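Local coordinates for natterin-like protein (Lethenteron camtschaticum, PDB 6IUL), which probably acts as a cytotoxic pore-forming immune protein, joining a jacalin-like lectin domain to an aerolysin-family pore-forming module, at residues Gln31-Arg43 with Arg100-Lys112. Numbering follows the deposited sequence.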
ATOM      1  N   GLN A  31       3.269  26.624  -5.436  1.00 25.40           N
ATOM      2  CA  GLN A  31       4.492  25.851  -5.330  1.00 27.35           C
ATOM      3  C   GLN A  31       5.670  26.713  -4.898  1.00 26.48           C
ATOM      4  O   GLN A  31       6.507  26.281  -4.092  1.00 28.35           O
ATOM      5  CB  GLN A  31       4.840  25.155  -6.653  1.00 30.24           C
ATOM      6  CG  GLN A  31       6.116  24.336  -6.499  1.00 35.38           C
ATOM      7  CD  GLN A  31       6.378  23.289  -7.550  1.00 39.33           C
ATOM      8  OE1 GLN A  31       5.570  23.040  -8.450  1.00 37.60           O
ATOM      9  NE2 GLN A  31       7.583  22.722  -7.478  1.00 45.35           N
ATOM     10  N   LYS A  32       5.734  27.927  -5.434  1.00 25.73           N
ATOM     11  CA  LYS A  32       6.848  28.781  -5.203  1.00 26.66           C
ATOM     12  C   LYS A  32       6.444  30.261  -5.262  1.00 26.96           C
ATOM     13  O   LYS A  32       5.634  30.658  -6.073  1.00 26.15           O
ATOM     14  CB  LYS A  32       7.910  28.489  -6.258  1.00 29.16           C
ATOM     15  CG  LYS A  32       9.254  29.191  -6.081  1.00 33.94           C
ATOM     16  CD  LYS A  32      10.196  28.772  -7.238  1.00 36.04           C
ATOM     17  CE  LYS A  32      11.550  29.413  -7.135  1.00 43.82           C
ATOM     18  NZ  LYS A  32      12.500  28.793  -8.122  1.00 52.18           N
ATOM     19  N   LEU A  33       7.092  31.078  -4.437  1.00 25.50           N
ATOM     20  CA  LEU A  33       6.869  32.508  -4.400  1.00 25.43           C
ATOM     21  C   LEU A  33       8.200  33.235  -4.340  1.00 26.43           C
ATOM     22  O   LEU A  33       9.132  32.806  -3.657  1.00 25.85           O
ATOM     23  CB  LEU A  33       6.122  32.838  -3.137  1.00 27.44           C
ATOM     24  CG  LEU A  33       5.880  34.274  -2.788  1.00 32.39           C
ATOM     25  CD1 LEU A  33       5.001  34.869  -3.855  1.00 36.84           C
ATOM     26  CD2 LEU A  33       5.223  34.483  -1.411  1.00 29.94           C
ATOM     27  N   SER A  34       8.290  34.356  -5.037  1.00 25.66           N
ATOM     28  CA  SER A  34       9.432  35.229  -4.957  1.00 27.46           C
ATOM     29  C   SER A  34       8.965  36.688  -4.829  1.00 27.26           C
ATOM     30  O   SER A  34       8.071  37.116  -5.533  1.00 26.19           O
ATOM     31  CB  SER A  34      10.316  35.032  -6.192  1.00 28.67           C
ATOM     32  OG  SER A  34      11.396  35.922  -6.148  1.00 28.53           O
ATOM     33  N   VAL A  35       9.604  37.443  -3.929  1.00 26.51           N
ATOM     34  CA  VAL A  35       9.163  38.759  -3.554  1.00 24.95           C
ATOM     35  C   VAL A  35      10.315  39.763  -3.624  1.00 24.02           C
ATOM     36  O   VAL A  35      11.433  39.525  -3.122  1.00 25.41           O
ATOM     37  CB  VAL A  35       8.581  38.781  -2.124  1.00 26.83           C
ATOM     38  CG1 VAL A  35       8.083  40.173  -1.742  1.00 28.50           C
ATOM     39  CG2 VAL A  35       7.415  37.812  -1.991  1.00 27.74           C
ATOM     40  N   SER A  36      10.033  40.884  -4.268  1.00 22.32           N
ATOM     41  CA  SER A  36      10.921  42.013  -4.308  1.00 24.50           C
ATOM     42  C   SER A  36      10.372  43.103  -3.392  1.00 26.90           C
ATOM     43  O   SER A  36       9.165  43.372  -3.374  1.00 25.61           O
ATOM     44  CB  SER A  36      11.078  42.568  -5.741  1.00 24.98           C
ATOM     45  OG  SER A  36      11.814  41.655  -6.560  1.00 26.42           O
ATOM     46  N   VAL A  37      11.268  43.711  -2.617  1.00 27.43           N
ATOM     47  CA  VAL A  37      10.908  44.760  -1.668  1.00 29.81           C
ATOM     48  C   VAL A  37      11.675  46.061  -1.984  1.00 30.63           C
ATOM     49  O   VAL A  37      12.799  46.039  -2.409  1.00 29.78           O
ATOM     50  CB  VAL A  37      11.173  44.327  -0.237  1.00 30.77           C
ATOM     51  CG1 VAL A  37      10.354  43.092   0.093  1.00 33.23           C
ATOM     52  CG2 VAL A  37      12.653  44.050   0.023  1.00 29.88           C
ATOM     53  N   GLY A  38      11.010  47.179  -1.848  1.00 32.03           N
ATOM     54  CA  GLY A  38      11.692  48.457  -1.903  1.00 32.47           C
ATOM     55  C   GLY A  38      11.716  49.117  -0.512  1.00 35.18           C
ATOM     56  O   GLY A  38      11.431  48.481   0.512  1.00 27.14           O
ATOM     57  N   GLY A  39      12.038  50.409  -0.492  1.00 34.98           N
ATOM     58  CA  GLY A  39      12.102  51.126   0.725  1.00 34.01           C
ATOM     59  C   GLY A  39      10.817  51.234   1.496  1.00 32.21           C
ATOM     60  O   GLY A  39      10.809  51.069   2.706  1.00 35.29           O
ATOM     61  N   TRP A  40       9.733  51.471   0.806  1.00 32.14           N
ATOM     62  CA  TRP A  40       8.454  51.756   1.462  1.00 35.63           C
ATOM     63  C   TRP A  40       7.329  50.873   0.878  1.00 35.94           C
ATOM     64  O   TRP A  40       6.135  51.216   0.906  1.00 36.63           O
ATOM     65  CB  TRP A  40       8.092  53.276   1.368  1.00 36.35           C
ATOM     66  CG  TRP A  40       8.210  53.858  -0.046  1.00 37.21           C
ATOM     67  CD1 TRP A  40       9.387  54.224  -0.705  1.00 37.60           C
ATOM     68  CD2 TRP A  40       7.139  54.197  -0.936  1.00 37.54           C
ATOM     69  NE1 TRP A  40       9.082  54.722  -1.949  1.00 39.04           N
ATOM     70  CE2 TRP A  40       7.722  54.751  -2.111  1.00 36.40           C
ATOM     71  CE3 TRP A  40       5.745  54.098  -0.853  1.00 40.05           C
ATOM     72  CZ2 TRP A  40       6.957  55.144  -3.226  1.00 40.18           C
ATOM     73  CZ3 TRP A  40       4.970  54.509  -1.951  1.00 42.93           C
ATOM     74  CH2 TRP A  40       5.586  55.037  -3.129  1.00 42.39           C
ATOM     75  N   GLN A  41       7.698  49.726   0.344  1.00 34.27           N
ATOM     76  CA  GLN A  41       6.711  48.862  -0.292  1.00 33.16           C
ATOM     77  C   GLN A  41       7.259  47.474  -0.599  1.00 31.21           C
ATOM     78  O   GLN A  41       8.493  47.265  -0.613  1.00 28.49           O
ATOM     79  CB  GLN A  41       6.183  49.493  -1.600  1.00 35.76           C
ATOM     80  CG  GLN A  41       7.157  49.430  -2.747  1.00 37.07           C
ATOM     81  CD  GLN A  41       8.181  50.580  -2.765  1.00 38.37           C
ATOM     82  OE1 GLN A  41       8.772  50.928  -1.780  1.00 42.72           O
ATOM     83  NE2 GLN A  41       8.428  51.082  -3.915  1.00 46.05           N
ATOM     84  N   VAL A  42       6.331  46.529  -0.802  1.00 25.96           N
ATOM     85  CA  VAL A  42       6.615  45.355  -1.604  1.00 27.87           C
ATOM     86  C   VAL A  42       6.513  45.807  -3.061  1.00 28.01           C
ATOM     87  O   VAL A  42       5.470  46.312  -3.458  1.00 25.24           O
ATOM     88  CB  VAL A  42       5.606  44.225  -1.332  1.00 27.01           C
ATOM     89  CG1 VAL A  42       5.747  43.100  -2.389  1.00 24.52           C
ATOM     90  CG2 VAL A  42       5.792  43.710   0.086  1.00 25.77           C
ATOM     91  N   ARG A  43       7.607  45.646  -3.828  1.00 29.67           N
ATOM     92  CA  ARG A  43       7.662  46.097  -5.203  1.00 29.89           C
ATOM     93  C   ARG A  43       6.995  45.139  -6.170  1.00 28.58           C
ATOM     94  O   ARG A  43       6.381  45.550  -7.165  1.00 25.30           O
ATOM     95  CB  ARG A  43       9.117  46.285  -5.630  1.00 34.51           C
ATOM     96  CG  ARG A  43       9.762  47.581  -5.166  1.00 43.08           C
ATOM     97  CD  ARG A  43       9.970  48.376  -6.485  1.00 46.56           C
ATOM     98  NE  ARG A  43      11.257  48.011  -7.038  1.00 41.78           N
ATOM     99  CZ  ARG A  43      11.824  48.518  -8.146  1.00 40.79           C
ATOM    100  NH1 ARG A  43      11.212  49.355  -8.957  1.00 39.56           N
ATOM    101  NH2 ARG A  43      13.068  48.190  -8.428  1.00 34.81           N
ATOM    102  N   ARG A 100       9.062  25.999   8.670  1.00 37.33           N
ATOM    103  CA  ARG A 100       9.909  26.906   7.888  1.00 34.46           C
ATOM    104  C   ARG A 100       9.228  28.266   7.721  1.00 32.65           C
ATOM    105  O   ARG A 100       7.991  28.367   7.599  1.00 31.56           O
ATOM    106  CB  ARG A 100      10.217  26.318   6.543  1.00 36.85           C
ATOM    107  CG  ARG A 100      10.974  24.993   6.609  1.00 38.96           C
ATOM    108  CD  ARG A 100      10.927  24.309   5.273  1.00 39.94           C
ATOM    109  NE  ARG A 100      11.628  25.067   4.281  1.00 49.79           N
ATOM    110  CZ  ARG A 100      11.363  25.091   2.973  1.00 49.07           C
ATOM    111  NH1 ARG A 100      10.333  24.450   2.452  1.00 41.31           N
ATOM    112  NH2 ARG A 100      12.133  25.827   2.185  1.00 57.66           N
ATOM    113  N   GLU A 101      10.035  29.307   7.697  1.00 31.83           N
ATOM    114  CA  GLU A 101       9.544  30.669   7.760  1.00 34.26           C
ATOM    115  C   GLU A 101       9.982  31.479   6.537  1.00 34.64           C
ATOM    116  O   GLU A 101      11.090  31.307   6.022  1.00 35.13           O
ATOM    117  CB  GLU A 101      10.033  31.343   9.021  1.00 37.56           C
ATOM    118  CG  GLU A 101       9.439  32.742   9.223  1.00 48.70           C
ATOM    119  CD  GLU A 101       9.953  33.505  10.486  1.00 56.19           C
ATOM    120  OE1 GLU A 101      10.372  34.698  10.334  1.00 54.18           O
ATOM    121  OE2 GLU A 101       9.886  32.948  11.629  1.00 57.97           O
ATOM    122  N   PHE A 102       9.082  32.333   6.040  1.00 29.23           N
ATOM    123  CA  PHE A 102       9.418  33.238   4.958  1.00 27.71           C
ATOM    124  C   PHE A 102       8.944  34.635   5.329  1.00 27.38           C
ATOM    125  O   PHE A 102       7.773  34.795   5.746  1.00 25.95           O
ATOM    126  CB  PHE A 102       8.755  32.810   3.635  1.00 27.58           C
ATOM    127  CG  PHE A 102       9.043  33.762   2.497  1.00 29.19           C
ATOM    128  CD1 PHE A 102      10.324  33.793   1.878  1.00 29.50           C
ATOM    129  CD2 PHE A 102       8.093  34.669   2.094  1.00 27.86           C
ATOM    130  CE1 PHE A 102      10.581  34.663   0.840  1.00 28.23           C
ATOM    131  CE2 PHE A 102       8.357  35.583   1.072  1.00 28.52           C
ATOM    132  CZ  PHE A 102       9.575  35.575   0.436  1.00 29.27           C
ATOM    133  N   PHE A 103       9.830  35.625   5.187  1.00 25.19           N
ATOM    134  CA  PHE A 103       9.532  36.974   5.662  1.00 27.80           C
ATOM    135  C   PHE A 103      10.147  37.987   4.723  1.00 29.27           C
ATOM    136  O   PHE A 103      11.355  38.028   4.581  1.00 28.80           O
ATOM    137  CB  PHE A 103      10.119  37.184   7.067  1.00 30.90           C
ATOM    138  CG  PHE A 103       9.646  38.461   7.765  1.00 36.05           C
ATOM    139  CD1 PHE A 103       8.465  39.108   7.395  1.00 34.41           C
ATOM    140  CD2 PHE A 103      10.352  38.976   8.836  1.00 42.24           C
ATOM    141  CE1 PHE A 103       8.047  40.240   8.033  1.00 37.23           C
ATOM    142  CE2 PHE A 103       9.920  40.115   9.519  1.00 44.22           C
ATOM    143  CZ  PHE A 103       8.766  40.744   9.122  1.00 44.86           C
ATOM    144  N   ALA A 104       9.310  38.759   4.044  1.00 27.89           N
ATOM    145  CA  ALA A 104       9.798  39.771   3.145  1.00 29.74           C
ATOM    146  C   ALA A 104       9.104  41.107   3.464  1.00 28.90           C
ATOM    147  O   ALA A 104       7.873  41.175   3.489  1.00 25.97           O
ATOM    148  CB  ALA A 104       9.540  39.338   1.712  1.00 28.66           C
ATOM    149  N   LYS A 105       9.898  42.144   3.706  1.00 29.51           N
ATOM    150  CA  LYS A 105       9.387  43.444   4.127  1.00 32.22           C
ATOM    151  C   LYS A 105      10.148  44.636   3.506  1.00 30.39           C
ATOM    152  O   LYS A 105      11.330  44.524   3.160  1.00 31.88           O
ATOM    153  CB  LYS A 105       9.461  43.545   5.659  1.00 35.73           C
ATOM    154  CG  LYS A 105      10.872  43.475   6.192  1.00 36.41           C
ATOM    155  CD  LYS A 105      10.997  43.788   7.667  1.00 47.59           C
ATOM    156  CE  LYS A 105      12.400  43.357   8.135  1.00 50.53           C
ATOM    157  NZ  LYS A 105      12.884  44.177   9.267  1.00 59.26           N
ATOM    158  N   MET A 106       9.428  45.742   3.310  1.00 29.34           N
ATOM    159  CA  MET A 106      10.003  47.093   3.254  1.00 33.26           C
ATOM    160  C   MET A 106      11.238  47.447   4.079  1.00 30.77           C
ATOM    161  O   MET A 106      11.185  47.465   5.282  1.00 30.40           O
ATOM    162  CB  MET A 106       9.114  48.077   4.000  1.00 39.59           C
ATOM    163  CG  MET A 106       7.865  48.445   3.324  1.00 43.19           C
ATOM    164  SD  MET A 106       7.016  49.658   4.355  1.00 44.05           S
ATOM    165  CE  MET A 106       7.040  49.093   6.026  1.00 47.08           C
ATOM    166  N   THR A 107      12.308  47.827   3.414  1.00 33.40           N
ATOM    167  CA  THR A 107      13.626  47.992   4.024  1.00 34.37           C
ATOM    168  C   THR A 107      13.734  49.247   4.876  1.00 36.90           C
ATOM    169  O   THR A 107      14.492  49.262   5.806  1.00 36.68           O
ATOM    170  CB  THR A 107      14.737  48.083   2.933  1.00 34.38           C
ATOM    171  OG1 THR A 107      14.472  49.192   2.060  1.00 32.78           O
ATOM    172  CG2 THR A 107      14.788  46.754   2.119  1.00 36.29           C
ATOM    173  N   ASP A 108      12.987  50.294   4.565  1.00 39.63           N
ATOM    174  CA  ASP A 108      13.141  51.588   5.269  1.00 45.91           C
ATOM    175  C   ASP A 108      12.034  51.878   6.304  1.00 52.24           C
ATOM    176  O   ASP A 108      12.296  51.912   7.474  1.00 68.80           O
ATOM    177  CB  ASP A 108      13.247  52.735   4.259  1.00 43.73           C
ATOM    178  CG  ASP A 108      14.411  52.541   3.275  1.00 42.34           C
ATOM    179  OD1 ASP A 108      15.328  51.759   3.593  1.00 38.61           O
ATOM    180  OD2 ASP A 108      14.378  53.122   2.165  1.00 41.12           O
ATOM    181  N   TRP A 109      10.796  52.106   5.879  1.00 64.96           N
ATOM    182  CA  TRP A 109       9.732  52.369   6.853  1.00 63.11           C
ATOM    183  C   TRP A 109       9.619  51.150   7.813  1.00 63.60           C
ATOM    184  O   TRP A 109      10.051  50.032   7.553  1.00 59.74           O
ATOM    185  CB  TRP A 109       8.425  52.756   6.154  1.00 77.12           C
ATOM    186  CG  TRP A 109       8.536  54.008   5.248  1.00 85.69           C
ATOM    187  CD1 TRP A 109       9.651  54.754   5.027  1.00 77.24           C
ATOM    188  CD2 TRP A 109       7.487  54.614   4.433  1.00105.52           C
ATOM    189  NE1 TRP A 109       9.384  55.775   4.142  1.00 96.80           N
ATOM    190  CE2 TRP A 109       8.067  55.727   3.764  1.00106.27           C
ATOM    191  CE3 TRP A 109       6.119  54.332   4.213  1.00 97.77           C
ATOM    192  CZ2 TRP A 109       7.326  56.569   2.870  1.00100.23           C
ATOM    193  CZ3 TRP A 109       5.374  55.172   3.330  1.00 93.77           C
ATOM    194  CH2 TRP A 109       5.991  56.274   2.668  1.00 96.65           C
ATOM    195  N   GLY A 110       9.062  51.354   8.986  1.00 69.97           N
ATOM    196  CA  GLY A 110       9.010  50.279  10.003  1.00 65.17           C
ATOM    197  C   GLY A 110       7.601  49.731  10.165  1.00 53.42           C
ATOM    198  O   GLY A 110       6.592  50.416   9.956  1.00 60.19           O
ATOM    199  N   LEU A 111       7.519  48.493  10.610  1.00 49.29           N
ATOM    200  CA  LEU A 111       6.202  47.761  10.566  1.00 51.70           C
ATOM    201  C   LEU A 111       5.289  48.105  11.728  1.00 46.51           C
ATOM    202  O   LEU A 111       5.715  48.052  12.854  1.00 45.75           O
ATOM    203  CB  LEU A 111       6.401  46.235  10.523  1.00 47.10           C
ATOM    204  CG  LEU A 111       7.112  45.729   9.252  1.00 42.05           C
ATOM    205  CD1 LEU A 111       7.334  44.244   9.413  1.00 39.12           C
ATOM    206  CD2 LEU A 111       6.360  46.064   7.982  1.00 40.07           C
ATOM    207  N   LYS A 112       4.030  48.411  11.457  1.00 46.09           N
ATOM    208  CA  LYS A 112       3.096  48.747  12.531  1.00 47.24           C
ATOM    209  C   LYS A 112       2.012  47.787  12.965  1.00 38.35           C
ATOM    210  O   LYS A 112       2.161  47.066  13.935  1.00 43.72           O
ATOM    211  CB  LYS A 112       2.433  50.098  12.239  1.00 52.15           C
ATOM    212  CG  LYS A 112       3.386  51.258  12.549  1.00 58.60           C
ATOM    213  CD  LYS A 112       2.700  52.607  12.755  1.00 58.88           C
ATOM    214  CE  LYS A 112       3.641  53.543  13.504  1.00 59.56           C
ATOM    215  NZ  LYS A 112       2.985  54.808  13.919  1.00 64.45           N
TER
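Two four-stranded antiparallel sheets of the jacalin-like lectin domain, a fold of the beta-prism type, face each other where Val35 and Val37 of strand 30-37 meet Ala104 of strand 101-105. The short strand axes come within 7.0 Å at 28°, running in roughly the same direction, and apolar side chains fill the interface. Val35 divides its methyls between two partners: CG1, anti to the backbone N (chi1 -179°), lies 3.8 Å from Ala104 CB, while CG2 approaches the edge of the Phe102 ring. Leu33 CD2 reaches Phe102 CE2 of the same ring, the Leu33 side chain standing roughly perpendicular to that of Phe102; Phe67 and Phe94 extend this core. Val37 sets its CB 3.4 Å from Lys105 O.

Beyond the strands, side-chain packing gives way to backbone pairing between loops. Gly38 O accepts a nearly straight bond from Thr107 N (3.1 Å) and also meets Met106 CA-H. Gly39 O receives Asp108 N at 3.0 Å, in the carbonyl plane on a lone pair, and a weak second bond from Trp109 N. Met106 lies along the Trp40-Gln41 peptide, CG against Gln41 N and Trp40 C, SD by Trp40 C and CA. The turn around Gly39 and Trp40 is itself braced, for Gln41 OE1 takes the Trp40 N-H at 2.8 Å. At the exposed end the Trp40 and Trp109 side chains run alongside each other in one direction, the Trp40 five-membered ring inclined by 31° to the Trp109 six-membered ring; although Trp109 is poorly ordered, Trp40 CB sits over its six-membered ring in a CH-pi contact, 3.4 Å from the centroid.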